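Beta-glucanase (Podospora anserina, PDB 4LE4) probably hydrolyses beta-glucans as a fungal glycoside hydrolase of family 131, and binds cellotriose. Local coordinates at residues G61-L66 with D223-G228; R103-A108 with W157-W162; S122-L127 with V194-S199. One frame throughout, in Å; residues are numbered along the deposited sequence.

Contact 1 of 3, residues G61-L66 with D223-G228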
# COMPACT_ATOMS: atom_id res chain seq x y z
N GLY A 61 -4.72 4.59 11.73
CA GLY A 61 -4.27 4.49 10.35
C GLY A 61 -2.88 5.12 10.37
O GLY A 61 -2.45 5.70 11.36
N ALA A 62 -2.16 5.03 9.26
CA ALA A 62 -0.84 5.60 9.19
C ALA A 62 -0.74 6.65 8.10
O ALA A 62 -1.20 6.44 6.98
CB ALA A 62 0.19 4.48 8.92
N LYS A 63 -0.19 7.81 8.45
CA LYS A 63 0.06 8.81 7.42
C LYS A 63 1.50 8.53 7.01
O LYS A 63 2.40 8.54 7.85
CB LYS A 63 -0.04 10.23 7.98
CG LYS A 63 0.32 11.29 6.92
CD LYS A 63 -0.04 12.70 7.43
CE LYS A 63 0.74 13.06 8.64
NZ LYS A 63 0.40 14.49 9.00
N ILE A 64 1.70 8.21 5.73
CA ILE A 64 3.02 7.95 5.18
C ILE A 64 3.36 9.18 4.36
O ILE A 64 2.59 9.62 3.51
CB ILE A 64 3.02 6.64 4.34
CG1 ILE A 64 2.92 5.46 5.32
CG2 ILE A 64 4.32 6.53 3.53
CD1 ILE A 64 2.91 4.08 4.68
N THR A 65 4.52 9.75 4.66
CA THR A 65 4.96 10.99 4.04
C THR A 65 6.25 10.96 3.24
O THR A 65 7.23 10.35 3.65
CB THR A 65 5.15 12.05 5.16
OG1 THR A 65 3.88 12.28 5.80
CG2 THR A 65 5.72 13.35 4.62
N LEU A 66 6.25 11.64 2.11
CA LEU A 66 7.46 11.78 1.32
C LEU A 66 7.78 13.25 1.51
O LEU A 66 6.90 14.11 1.27
CB LEU A 66 7.21 11.56 -0.16
CG LEU A 66 6.79 10.15 -0.58
CD1 LEU A 66 6.55 10.09 -2.12
CD2 LEU A 66 7.92 9.22 -0.18
N ASP A 223 1.46 13.38 1.35
CA ASP A 223 0.93 12.52 2.41
C ASP A 223 -0.03 11.46 1.84
O ASP A 223 -0.91 11.78 1.04
CB ASP A 223 0.15 13.34 3.45
CG ASP A 223 1.04 14.30 4.27
OD1 ASP A 223 2.23 13.98 4.52
OD2 ASP A 223 0.53 15.38 4.69
N PHE A 224 0.12 10.22 2.31
CA PHE A 224 -0.73 9.10 1.89
C PHE A 224 -1.25 8.45 3.18
O PHE A 224 -0.48 8.21 4.08
CB PHE A 224 0.10 8.10 1.09
CG PHE A 224 0.80 8.70 -0.10
CD1 PHE A 224 1.96 9.44 0.06
CD2 PHE A 224 0.27 8.54 -1.39
CE1 PHE A 224 2.61 10.02 -1.05
CE2 PHE A 224 0.91 9.11 -2.50
CZ PHE A 224 2.07 9.85 -2.33
N TYR A 225 -2.53 8.16 3.23
CA TYR A 225 -3.16 7.60 4.43
C TYR A 225 -3.48 6.15 4.20
O TYR A 225 -4.00 5.79 3.16
CB TYR A 225 -4.42 8.39 4.74
CG TYR A 225 -4.05 9.82 5.01
CD1 TYR A 225 -3.79 10.25 6.31
CD2 TYR A 225 -3.88 10.74 3.96
CE1 TYR A 225 -3.36 11.56 6.57
CE2 TYR A 225 -3.45 12.04 4.20
CZ TYR A 225 -3.19 12.45 5.52
OH TYR A 225 -2.79 13.75 5.80
N TRP A 226 -3.15 5.31 5.17
CA TRP A 226 -3.32 3.86 5.03
C TRP A 226 -3.97 3.23 6.25
O TRP A 226 -3.70 3.67 7.37
CB TRP A 226 -1.95 3.19 4.94
CG TRP A 226 -1.09 3.59 3.79
CD1 TRP A 226 -0.47 4.81 3.60
CD2 TRP A 226 -0.76 2.78 2.68
NE1 TRP A 226 0.23 4.80 2.42
CE2 TRP A 226 0.07 3.56 1.83
CE3 TRP A 226 -1.08 1.47 2.30
CZ2 TRP A 226 0.60 3.07 0.63
CZ3 TRP A 226 -0.56 0.98 1.09
CH2 TRP A 226 0.27 1.78 0.28
N SER A 227 -4.77 2.19 6.04
CA SER A 227 -5.32 1.43 7.17
C SER A 227 -5.73 0.05 6.65
O SER A 227 -5.67 -0.19 5.45
CB SER A 227 -6.52 2.14 7.82
OG SER A 227 -7.62 2.31 6.97
N GLY A 228 -6.07 -0.85 7.57
CA GLY A 228 -6.52 -2.16 7.14
C GLY A 228 -5.55 -2.97 6.30
O GLY A 228 -5.98 -3.70 5.43
O HOH W 1 0.70 16.55 7.07
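Thr-65 OG1 donates to Asp-223 OD1 over 2.7 Å, reaching it on the anti side and 30° out of the carboxylate plane. The other oxygen, OD2, accepts a hydrogen bond from a water that in turn accepts one from Lys-63 NZ, and Asn-107 ND2 gives it a further hydrogen bond. Lysine and aspartate are thus joined indirectly, with Lys-63 NZ and Asp-223 OD2 4.4 Å apart. Lys-63 runs alongside the Tyr-225 ring, its CD 3.4 Å from Tyr-225 OH, and the chain bends at chi3 (62°) beyond the carboxylate, leaving NZ to reach OD2 through the water.

These side chains stand on one face of an antiparallel pair in the beta-sandwich of the concanavalin clan. Backbone bonds link Ala-62 with Trp-226 and Ile-64 with Phe-224 in both directions; the shortest runs from Ile-64 N to Phe-224 O, 2.7 Å. On the opposite face Ile-64 lays CD1 over the Trp-226 indole, 3.8 Å from the centroid of its five-membered ring, a CH-pi contact. Leu-66 CD1 meets Phe-224 CE1 at 4.1 Å, and strands 78-84 and 209-211 of the second sheet pack against this side.

The two faces divide the chemistry: the apolar one builds the core between the sheets, where Trp-226 NE1 is buried without a partner, while the polar one fixes the Asp-223 carboxylate, whose negative charge the nearby ammonium would probably stabilise.

Contact 2 of 3, residues R103-A108 with W157-W162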
# COMPACT_ATOMS: atom_id res chain seq x y z
N ARG A 103 -6.03 9.88 -0.10
CA ARG A 103 -5.18 11.06 -0.17
C ARG A 103 -6.13 12.23 0.17
O ARG A 103 -7.35 12.12 0.03
CB ARG A 103 -4.65 11.31 -1.58
CG ARG A 103 -5.73 11.85 -2.50
CD ARG A 103 -5.16 12.21 -3.89
NE ARG A 103 -6.20 12.76 -4.76
CZ ARG A 103 -6.63 14.02 -4.75
NH1 ARG A 103 -6.11 14.91 -3.90
NH2 ARG A 103 -7.58 14.40 -5.59
N LYS A 104 -5.55 13.34 0.60
CA LYS A 104 -6.32 14.56 0.88
C LYS A 104 -5.87 15.61 -0.17
O LYS A 104 -5.00 15.34 -1.00
CB LYS A 104 -5.97 15.08 2.29
CG LYS A 104 -6.43 14.16 3.42
CD LYS A 104 -6.05 14.75 4.81
CE LYS A 104 -6.47 13.86 5.97
NZ LYS A 104 -7.96 13.74 6.11
N ASP A 105 -6.45 16.81 -0.13
CA ASP A 105 -6.00 17.84 -1.05
C ASP A 105 -4.76 18.55 -0.45
O ASP A 105 -3.98 19.15 -1.18
CB ASP A 105 -7.12 18.85 -1.31
CG ASP A 105 -8.07 18.38 -2.39
OD1 ASP A 105 -7.61 17.68 -3.33
OD2 ASP A 105 -9.27 18.73 -2.32
N ILE A 106 -4.56 18.47 0.87
CA ILE A 106 -3.38 19.08 1.49
C ILE A 106 -2.25 18.06 1.32
O ILE A 106 -2.44 16.86 1.59
CB ILE A 106 -3.58 19.35 3.00
CG1 ILE A 106 -4.58 20.50 3.20
CG2 ILE A 106 -2.25 19.70 3.65
CD1 ILE A 106 -4.11 21.83 2.66
N ASN A 107 -1.10 18.53 0.87
CA ASN A 107 0.05 17.66 0.63
C ASN A 107 -0.40 16.49 -0.27
O ASN A 107 -0.05 15.33 -0.02
CB ASN A 107 0.61 17.12 1.94
CG ASN A 107 1.18 18.22 2.79
OD1 ASN A 107 1.57 19.25 2.26
ND2 ASN A 107 1.26 18.00 4.09
N ALA A 108 -1.18 16.81 -1.29
CA ALA A 108 -1.64 15.77 -2.20
C ALA A 108 -0.50 15.26 -3.07
O ALA A 108 0.41 16.01 -3.42
CB ALA A 108 -2.75 16.32 -3.09
N TRP A 157 -8.90 9.61 -8.87
CA TRP A 157 -8.52 9.57 -7.46
C TRP A 157 -8.93 10.88 -6.75
O TRP A 157 -8.22 11.87 -6.79
CB TRP A 157 -7.02 9.36 -7.34
CG TRP A 157 -6.57 8.99 -5.92
CD1 TRP A 157 -7.38 8.76 -4.83
CD2 TRP A 157 -5.23 8.78 -5.48
NE1 TRP A 157 -6.62 8.42 -3.75
CE2 TRP A 157 -5.30 8.42 -4.12
CE3 TRP A 157 -3.97 8.85 -6.11
CZ2 TRP A 157 -4.16 8.14 -3.36
CZ3 TRP A 157 -2.84 8.57 -5.37
CH2 TRP A 157 -2.94 8.22 -3.99
N ALA A 158 -10.09 10.85 -6.12
CA ALA A 158 -10.62 12.03 -5.43
C ALA A 158 -10.12 12.15 -3.98
O ALA A 158 -9.80 11.16 -3.32
CB ALA A 158 -12.15 11.97 -5.43
N ALA A 159 -10.05 13.38 -3.49
CA ALA A 159 -9.63 13.64 -2.13
C ALA A 159 -10.61 13.07 -1.11
O ALA A 159 -11.82 13.04 -1.36
CB ALA A 159 -9.50 15.15 -1.91
N ASP A 160 -10.08 12.63 0.03
CA ASP A 160 -10.85 12.10 1.16
C ASP A 160 -11.62 10.82 0.91
O ASP A 160 -12.45 10.42 1.75
CB ASP A 160 -11.83 13.17 1.67
CG ASP A 160 -11.16 14.52 1.84
OD1 ASP A 160 -10.07 14.55 2.42
OD2 ASP A 160 -11.72 15.55 1.41
N VAL A 161 -11.40 10.19 -0.24
CA VAL A 161 -12.09 8.93 -0.53
C VAL A 161 -11.20 7.78 -0.14
O VAL A 161 -10.05 7.74 -0.53
CB VAL A 161 -12.41 8.80 -2.07
CG1 VAL A 161 -12.95 7.39 -2.38
CG2 VAL A 161 -13.43 9.86 -2.47
N TRP A 162 -11.74 6.84 0.63
CA TRP A 162 -10.97 5.68 1.01
C TRP A 162 -11.14 4.57 -0.01
O TRP A 162 -12.26 4.23 -0.35
CB TRP A 162 -11.41 5.16 2.38
CG TRP A 162 -10.77 5.91 3.48
CD1 TRP A 162 -11.29 7.00 4.17
CD2 TRP A 162 -9.43 5.73 3.96
NE1 TRP A 162 -10.34 7.48 5.04
CE2 TRP A 162 -9.20 6.73 4.94
CE3 TRP A 162 -8.40 4.82 3.65
CZ2 TRP A 162 -7.99 6.84 5.62
CZ3 TRP A 162 -7.17 4.93 4.33
CH2 TRP A 162 -6.99 5.94 5.31
O HOH W 2 -8.43 9.41 -1.65
O HOH W 3 -10.00 13.09 4.60
O HOH W 4 -9.49 16.37 4.61
O HOH W 5 -8.95 16.90 1.44
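A chi1 of 74° sets Arg-103 CG between its own backbone N and carbonyl carbon, and from there the chain runs extended to NE, across the indole of Trp-157. A final turn at chi4 (82°) swings the guanidinium nearly perpendicular to that ring, the planes 84° apart. The aliphatic part of the arginine therefore lies on the aromatic face, with CD 3.8 Å from the centroid of the five-membered ring of Trp-157 in a CH-pi contact, while the charged end goes on to the backbone.

There NE and NH2 of Arg-103 close side-on upon a single atom, the carbonyl oxygen of Trp-157, which stays in the guanidinium plane. The NH2 bond, 2.9 Å to Trp-157 O, lies in the carbonyl plane, whereas NE approaches the same oxygen from above that plane. NH1 is turned to its own loop, forming a salt bridge with Asp-105 OD1 at 3.2 Å and a weak bond to Lys-104 O. Ala-159 packs its methyl against the Asp-105 carboxylate, CB to OD1 3.5 Å.

The backbone answers in return: Asp-160 N, inside the type II turn from Ala-158 to Val-161, donates to Arg-103 O at 2.8 Å. Water extends the junction at the surface. One molecule accepts from Lys-104 NZ and donates to Asp-160 OD1, and another links Asp-105 N to the same oxygen. Lys-104 also makes a cation-pi contact with Tyr-225.

Two loops that follow strands 94-102 and 150-156, from different sheets, are thereby clasped. With one carbonyl accepting twice and NH1 paired with Asp-105, the guanidinium is fixed in rotation, and its positive charge is probably offset by that carboxylate.

Contact 3 of 3, residues S122-L127 with V194-S199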
# COMPACT_ATOMS: atom_id res chain seq x y z
N SER A 122 9.25 -7.07 -7.67
CA SER A 122 9.36 -7.32 -9.12
C SER A 122 8.31 -6.50 -9.87
O SER A 122 8.23 -6.52 -11.11
CB SER A 122 9.10 -8.80 -9.37
OG SER A 122 7.75 -9.07 -9.09
N HIS A 123 7.49 -5.78 -9.12
CA HIS A 123 6.41 -4.98 -9.67
C HIS A 123 5.40 -5.78 -10.51
O HIS A 123 4.77 -5.24 -11.42
CB HIS A 123 6.96 -3.77 -10.47
CG HIS A 123 7.73 -2.80 -9.61
ND1 HIS A 123 9.04 -3.00 -9.24
CD2 HIS A 123 7.35 -1.62 -9.06
CE1 HIS A 123 9.45 -1.98 -8.49
NE2 HIS A 123 8.44 -1.14 -8.36
N PHE A 124 5.17 -7.05 -10.16
CA PHE A 124 4.23 -7.85 -10.95
C PHE A 124 2.84 -7.30 -10.78
O PHE A 124 2.00 -7.43 -11.67
CB PHE A 124 4.33 -9.36 -10.64
CG PHE A 124 3.83 -9.77 -9.28
CD1 PHE A 124 2.47 -9.94 -9.05
CD2 PHE A 124 4.72 -10.10 -8.27
CE1 PHE A 124 2.01 -10.43 -7.82
CE2 PHE A 124 4.27 -10.60 -7.04
CZ PHE A 124 2.91 -10.76 -6.82
N THR A 125 2.59 -6.70 -9.62
CA THR A 125 1.32 -5.99 -9.43
C THR A 125 1.58 -4.81 -8.45
O THR A 125 2.54 -4.84 -7.69
CB THR A 125 0.16 -6.88 -8.95
OG1 THR A 125 -1.07 -6.16 -9.15
CG2 THR A 125 0.31 -7.25 -7.45
N GLU A 126 0.76 -3.78 -8.53
CA GLU A 126 0.93 -2.57 -7.70
C GLU A 126 -0.15 -1.59 -8.12
O GLU A 126 -0.91 -1.85 -9.08
CB GLU A 126 2.28 -1.94 -8.06
CG GLU A 126 2.36 -1.44 -9.55
CD GLU A 126 3.78 -1.22 -10.07
OE1 GLU A 126 4.60 -0.71 -9.29
OE2 GLU A 126 4.08 -1.51 -11.27
N LEU A 127 -0.26 -0.47 -7.39
CA LEU A 127 -1.14 0.60 -7.85
C LEU A 127 -0.15 1.66 -8.36
O LEU A 127 1.03 1.65 -8.00
CB LEU A 127 -1.98 1.23 -6.72
CG LEU A 127 -2.93 0.30 -5.98
CD1 LEU A 127 -3.77 1.15 -4.99
CD2 LEU A 127 -3.81 -0.48 -6.93
N VAL A 194 -5.55 -12.02 -13.68
CA VAL A 194 -4.73 -11.75 -14.86
C VAL A 194 -3.39 -12.49 -14.73
O VAL A 194 -2.79 -12.48 -13.66
CB VAL A 194 -4.43 -10.23 -14.97
CG1 VAL A 194 -3.54 -9.94 -16.15
CG2 VAL A 194 -5.71 -9.46 -15.07
N LYS A 195 -2.92 -13.10 -15.82
CA LYS A 195 -1.65 -13.84 -15.80
C LYS A 195 -0.42 -12.95 -15.83
O LYS A 195 -0.38 -11.98 -16.58
CB LYS A 195 -1.54 -14.78 -17.02
CG LYS A 195 -2.47 -15.96 -17.04
CD LYS A 195 -1.87 -17.04 -17.95
CE LYS A 195 -2.86 -18.16 -18.32
NZ LYS A 195 -3.94 -17.71 -19.25
N THR A 196 0.59 -13.27 -15.03
CA THR A 196 1.84 -12.52 -15.02
C THR A 196 2.85 -13.35 -14.24
O THR A 196 2.48 -14.33 -13.62
CB THR A 196 1.67 -11.11 -14.33
OG1 THR A 196 2.75 -10.25 -14.71
CG2 THR A 196 1.68 -11.23 -12.82
N SER A 197 4.12 -12.96 -14.29
CA SER A 197 5.16 -13.68 -13.54
C SER A 197 5.04 -13.28 -12.08
O SER A 197 5.40 -12.15 -11.71
CB SER A 197 6.57 -13.30 -14.00
OG SER A 197 6.87 -13.84 -15.27
N THR A 198 4.53 -14.18 -11.27
CA THR A 198 4.38 -13.91 -9.87
C THR A 198 5.56 -14.62 -9.23
O THR A 198 5.58 -15.84 -9.11
CB THR A 198 3.02 -14.44 -9.38
OG1 THR A 198 2.71 -13.86 -8.12
CG2 THR A 198 3.02 -15.94 -9.26
N SER A 199 6.59 -13.86 -8.90
CA SER A 199 7.77 -14.45 -8.29
C SER A 199 7.99 -13.58 -7.07
O SER A 199 8.08 -12.36 -7.18
CB SER A 199 8.97 -14.35 -9.26
OG SER A 199 10.08 -15.13 -8.82
O HOH W 6 8.81 -9.93 -5.97
O HOH W 7 7.63 -11.49 -9.91
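The turn between strands 115-120 and 125-129 of one sheet meets the loop leaving strand 188-195 of the other, a surface contact that joins the two sheets. Its centre is Phe-124, whose chi1 of 70° puts CG between the backbone N and the carbonyl carbon and lays the ring against Thr-198. Thr-198 OG1 stands 3.3 Å above the Phe-124 ring plane, displaced toward the rim, and Thr-198 CA lies 4.2 Å from the ring centroid in a CH-pi contact. The backbone itself places Phe-124 CB against the loop, 3.2 Å from Ser-197 O, while the methyl CG2 of Thr-196 touches the same CB at 3.9 Å. Phe-120 stacks on the Phe-124 ring, and Ile-169 and Phe-171 also pack against this side chain.

Beside the aromatic, water links Ser-122, by side chain and backbone, to the backbone of 197-199. One molecule accepts from Ser-122 OG at 2.6 Å and from Ser-199 N, and donates to Ser-197 O. A second donates to Ser-199 O at 2.8 Å and accepts weakly from Ser-122 N. Replacing Phe-124 by an alanine would probably open a gap beside Thr-198 and leave Phe-120 without its stacking partner.

Direct polar bonding is absent between the segments, so they are held by one aromatic side chain and by water. The hydroxyl oxygen of Thr-198 is buried over the ring with no polar partner in the model, and such a join probably depends more on shape than on charge.

Overall arrangement
Contacts 1 and 2 form a continuous patch, their centres about 11 Å apart: Asn-107 ND2 of contact 2 lies 2.8 Å from Asp-223 OD2 of contact 1, and the Trp-162 ring packs on Tyr-225 and Ser-227. Contact 3 lies on the opposite side of the chain's centre, with its centre about 23 Å from that of contact 1 and 26 Å from that of contact 2. Along the chain, contact 1 encloses both others, whose segments alternate. Together they illustrate three ways of joining a sandwich: strand pairing within one sheet, and two loop-to-loop junctions between sheets, one charged and one aromatic. All lie within the family 131 catalytic domain.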